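Local coordinates for protein 2'-deoxycytidine 5'-triphosphate deaminase (PDB 2R9Q) that probably deaminates dCTP to dUTP by hydrolysis, supplying the precursor of thymidine nucleotides, at residues L21-A31 against L96-M106. Sequence-based numbering, arbitrary orientation.
Sequences LFAGDKLKSEA and LMESLALPADM
Lys28 and Ser99 face each other as an antiparallel hydrogen-bonded pair: Lys28 N gives a nearly straight bond to Ser99 O (2.7 Å, 172° at the hydrogen), and Ser99 N returns one to Lys28 O (2.9 Å). Two residues along, Ala101 N reaches Lys26 O at 2.8 Å, arriving from above the carbonyl plane. In the non-hydrogen-bonded pair between them, Leu27 and Leu100 meet on the buried face of the sheet, Leu27 CD1 lying 3.7 Å from Leu100 CD2; the Lys28 and Ser99 side chains take the other face. Next to Lys28, Ser29 turns its hydroxyl anti to the backbone N (chi1 -165°) and donates from OG to Glu98 OE2 at 2.8 Å, meeting the carboxylate from above its plane. Arg46 joins both partners, by a salt bridge to Glu98 OE2 and a hydrogen bond to Ser29 OG, so the buried carboxylate is probably held as an anion. Met97 bends at its sulfur and brings CE to Ala31 CB (3.8 Å), while Glu30 N makes a weak bond to Met97 O and the Glu30 carboxylate pairs with Arg159. At the far end Leu21 CD1 meets Met106 SD end to end at 3.7 Å. Behind these contacts a Schellman motif ends helix 15-23: Lys26 N bonds to Leu21 O and Asp25 N to Phe22 O, with Asp25 at positive phi, and the chain runs on through Lys26 into strand 27-28. That short strand pairs with one edge of the 98-101 end of strand 91-101, which bonds through Leu100 to Gly142; before the corner at Met97, Leu96 bonds to Leu144 of strand 143-150. Beneath, Leu27 and Leu100 rest on Phe168 of strand 162-170, joining this sheet to its partner in the N-terminal dUTPase-like domain.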
loop_
_atom_site.group_PDB
_atom_site.type_symbol
_atom_site.label_atom_id
_atom_site.label_comp_id
_atom_site.label_asym_id
_atom_site.label_seq_id
_atom_site.Cartn_x
_atom_site.Cartn_y
_atom_site.Cartn_z
ATOM N N LEU B 21 -23.970 27.427 -29.970
ATOM C CA LEU B 21 -24.751 26.661 -28.995
ATOM C C LEU B 21 -24.971 27.407 -27.690
ATOM O O LEU B 21 -26.031 27.277 -27.082
ATOM C CB LEU B 21 -24.052 25.353 -28.643
ATOM C CG LEU B 21 -24.113 24.148 -29.558
ATOM C CD1 LEU B 21 -23.337 23.017 -28.891
ATOM C CD2 LEU B 21 -25.558 23.760 -29.840
ATOM N N PHE B 22 -23.962 28.141 -27.233
ATOM C CA PHE B 22 -24.117 28.942 -26.031
ATOM C C PHE B 22 -25.024 30.175 -26.308
ATOM O O PHE B 22 -25.861 30.546 -25.475
ATOM C CB PHE B 22 -22.744 29.350 -25.442
ATOM C CG PHE B 22 -22.833 29.965 -24.073
ATOM C CD1 PHE B 22 -23.047 29.167 -22.949
ATOM C CD2 PHE B 22 -22.734 31.350 -23.903
ATOM C CE1 PHE B 22 -23.157 29.737 -21.679
ATOM C CE2 PHE B 22 -22.835 31.929 -22.621
ATOM C CZ PHE B 22 -23.047 31.117 -21.515
ATOM N N ALA B 23 -24.864 30.775 -27.487
ATOM C CA ALA B 23 -25.641 31.945 -27.887
ATOM C C ALA B 23 -27.109 31.597 -28.132
ATOM O O ALA B 23 -27.970 32.435 -27.990
ATOM C CB ALA B 23 -25.021 32.588 -29.124
ATOM N N GLY B 24 -27.389 30.354 -28.490
ATOM C CA GLY B 24 -28.761 29.887 -28.653
ATOM C C GLY B 24 -29.270 29.089 -27.471
ATOM O O GLY B 24 -30.228 28.345 -27.614
ATOM N N ASP B 25 -28.622 29.237 -26.312
ATOM C CA ASP B 25 -28.967 28.512 -25.060
ATOM C C ASP B 25 -29.164 26.961 -25.161
ATOM O O ASP B 25 -29.957 26.390 -24.419
ATOM C CB ASP B 25 -30.185 29.193 -24.382
ATOM C CG ASP B 25 -29.780 30.301 -23.407
ATOM O OD1 ASP B 25 -29.652 30.035 -22.187
ATOM O OD2 ASP B 25 -29.602 31.450 -23.858
ATOM N N LYS B 26 -28.450 26.289 -26.062
ATOM C CA LYS B 26 -28.457 24.817 -26.096
ATOM C C LYS B 26 -27.372 24.242 -25.159
ATOM O O LYS B 26 -27.368 23.052 -24.834
ATOM C CB LYS B 26 -28.246 24.279 -27.517
ATOM C CG LYS B 26 -29.199 24.799 -28.615
ATOM C CD LYS B 26 -30.658 24.922 -28.194
ATOM C CE LYS B 26 -31.511 25.583 -29.297
ATOM N NZ LYS B 26 -30.984 26.901 -29.742
ATOM N N LEU B 27 -26.447 25.112 -24.776
ATOM C CA LEU B 27 -25.427 24.867 -23.777
ATOM C C LEU B 27 -25.450 26.081 -22.831
ATOM O O LEU B 27 -25.398 27.234 -23.273
ATOM C CB LEU B 27 -24.060 24.657 -24.462
ATOM C CG LEU B 27 -22.726 24.899 -23.743
ATOM C CD1 LEU B 27 -22.534 24.048 -22.456
ATOM C CD2 LEU B 27 -21.578 24.668 -24.747
ATOM N N LYS B 28 -25.605 25.820 -21.537
ATOM C CA LYS B 28 -25.720 26.884 -20.553
ATOM C C LYS B 28 -24.587 26.844 -19.564
ATOM O O LYS B 28 -23.909 25.834 -19.428
ATOM C CB LYS B 28 -27.043 26.787 -19.776
ATOM C CG LYS B 28 -28.302 27.115 -20.559
ATOM C CD LYS B 28 -29.133 25.882 -20.816
ATOM C CE LYS B 28 -30.585 26.253 -20.975
ATOM N NZ LYS B 28 -31.200 26.686 -19.682
ATOM N N SER B 29 -24.400 27.958 -18.872
ATOM C CA SER B 29 -23.440 28.026 -17.777
ATOM C C SER B 29 -23.875 29.030 -16.724
ATOM O O SER B 29 -24.643 29.924 -17.021
ATOM C CB SER B 29 -22.028 28.353 -18.266
ATOM O OG SER B 29 -21.102 28.065 -17.241
ATOM N N GLU B 30 -23.364 28.860 -15.500
ATOM C CA GLU B 30 -23.662 29.768 -14.391
ATOM C C GLU B 30 -23.042 31.148 -14.562
ATOM O O GLU B 30 -23.437 32.081 -13.875
ATOM C CB GLU B 30 -23.215 29.172 -13.057
ATOM C CG GLU B 30 -24.087 28.025 -12.579
ATOM C CD GLU B 30 -23.626 27.436 -11.261
ATOM O OE1 GLU B 30 -23.144 28.181 -10.385
ATOM O OE2 GLU B 30 -23.759 26.214 -11.082
ATOM N N ALA B 31 -22.069 31.269 -15.456
ATOM C CA ALA B 31 -21.423 32.549 -15.750
ATOM C C ALA B 31 -20.933 32.598 -17.190
ATOM O O ALA B 31 -20.967 31.602 -17.909
ATOM C CB ALA B 31 -20.274 32.794 -14.794
ATOM N N LEU B 96 -21.084 20.699 -12.035
ATOM C CA LEU B 96 -20.353 21.533 -12.926
ATOM C C LEU B 96 -21.199 22.768 -13.205
ATOM O O LEU B 96 -22.420 22.720 -13.116
ATOM C CB LEU B 96 -19.986 20.743 -14.191
ATOM C CG LEU B 96 -19.011 19.552 -14.076
ATOM C CD1 LEU B 96 -18.977 18.757 -15.401
ATOM C CD2 LEU B 96 -17.612 19.972 -13.649
ATOM N N MET B 97 -20.542 23.890 -13.491
ATOM C CA MET B 97 -21.236 25.124 -13.898
ATOM C C MET B 97 -22.026 24.970 -15.254
ATOM O O MET B 97 -23.101 25.528 -15.444
ATOM C CB MET B 97 -20.228 26.270 -13.964
ATOM C CG MET B 97 -19.635 26.711 -12.625
ATOM S SD MET B 97 -18.361 28.016 -12.752
ATOM C CE MET B 97 -19.287 29.329 -13.516
ATOM N N GLU B 98 -21.503 24.174 -16.175
ATOM C CA GLU B 98 -22.140 23.988 -17.478
ATOM C C GLU B 98 -23.277 22.983 -17.447
ATOM O O GLU B 98 -23.199 21.964 -16.771
ATOM C CB GLU B 98 -21.119 23.575 -18.527
ATOM C CG GLU B 98 -20.146 24.686 -18.895
ATOM C CD GLU B 98 -19.198 25.043 -17.760
ATOM O OE1 GLU B 98 -18.656 24.109 -17.103
ATOM O OE2 GLU B 98 -19.008 26.251 -17.527
ATOM N N SER B 99 -24.350 23.301 -18.159
ATOM C CA SER B 99 -25.471 22.373 -18.344
ATOM C C SER B 99 -25.928 22.391 -19.798
ATOM O O SER B 99 -25.532 23.269 -20.581
ATOM C CB SER B 99 -26.630 22.580 -17.314
ATOM O OG SER B 99 -27.420 23.743 -17.490
ATOM N N LEU B 100 -26.712 21.377 -20.155
ATOM C CA LEU B 100 -27.039 21.124 -21.547
ATOM C C LEU B 100 -28.548 21.072 -21.840
ATOM O O LEU B 100 -29.351 20.706 -20.992
ATOM C CB LEU B 100 -26.352 19.837 -22.026
ATOM C CG LEU B 100 -24.817 19.783 -22.002
ATOM C CD1 LEU B 100 -24.369 18.356 -22.281
ATOM C CD2 LEU B 100 -24.160 20.794 -22.991
ATOM N N ALA B 101 -28.888 21.516 -23.050
ATOM C CA ALA B 101 -30.149 21.219 -23.731
ATOM C C ALA B 101 -29.782 20.964 -25.217
ATOM O O ALA B 101 -29.873 21.836 -26.073
ATOM C CB ALA B 101 -31.118 22.361 -23.571
ATOM N N LEU B 102 -29.314 19.752 -25.490
ATOM C CA LEU B 102 -28.787 19.370 -26.803
ATOM C C LEU B 102 -29.870 19.116 -27.887
ATOM O O LEU B 102 -30.886 18.460 -27.622
ATOM C CB LEU B 102 -27.916 18.113 -26.654
ATOM C CG LEU B 102 -26.381 18.250 -26.657
ATOM C CD1 LEU B 102 -25.892 19.501 -25.959
ATOM C CD2 LEU B 102 -25.766 16.978 -26.056
ATOM N N PRO B 103 -29.640 19.620 -29.119
ATOM C CA PRO B 103 -30.406 19.175 -30.295
ATOM C C PRO B 103 -30.443 17.647 -30.396
ATOM O O PRO B 103 -29.417 17.012 -30.160
ATOM C CB PRO B 103 -29.613 19.752 -31.472
ATOM C CG PRO B 103 -28.898 20.937 -30.918
ATOM C CD PRO B 103 -28.642 20.644 -29.459
ATOM N N ALA B 104 -31.591 17.072 -30.759
ATOM C CA ALA B 104 -31.800 15.614 -30.743
ATOM C C ALA B 104 -30.844 14.779 -31.622
ATOM O O ALA B 104 -30.716 13.565 -31.414
ATOM C CB ALA B 104 -33.261 15.281 -31.091
ATOM N N ASP B 105 -30.199 15.426 -32.598
ATOM C CA ASP B 105 -29.157 14.780 -33.439
ATOM C C ASP B 105 -27.705 14.931 -32.910
ATOM O O ASP B 105 -26.760 14.377 -33.482
ATOM C CB ASP B 105 -29.253 15.276 -34.900
ATOM C CG ASP B 105 -28.921 16.766 -35.066
ATOM O OD1 ASP B 105 -29.332 17.612 -34.234
ATOM O OD2 ASP B 105 -28.257 17.097 -36.073
ATOM N N MET B 106 -27.564 15.688 -31.823
ATOM C CA MET B 106 -26.283 16.050 -31.243
ATOM C C MET B 106 -26.071 15.286 -29.943
ATOM O O MET B 106 -26.928 15.286 -29.058
ATOM C CB MET B 106 -26.223 17.560 -30.979
ATOM C CG MET B 106 -24.850 18.081 -30.573
ATOM S SD MET B 106 -24.785 19.852 -30.248
ATOM C CE MET B 106 -25.288 20.498 -31.869
#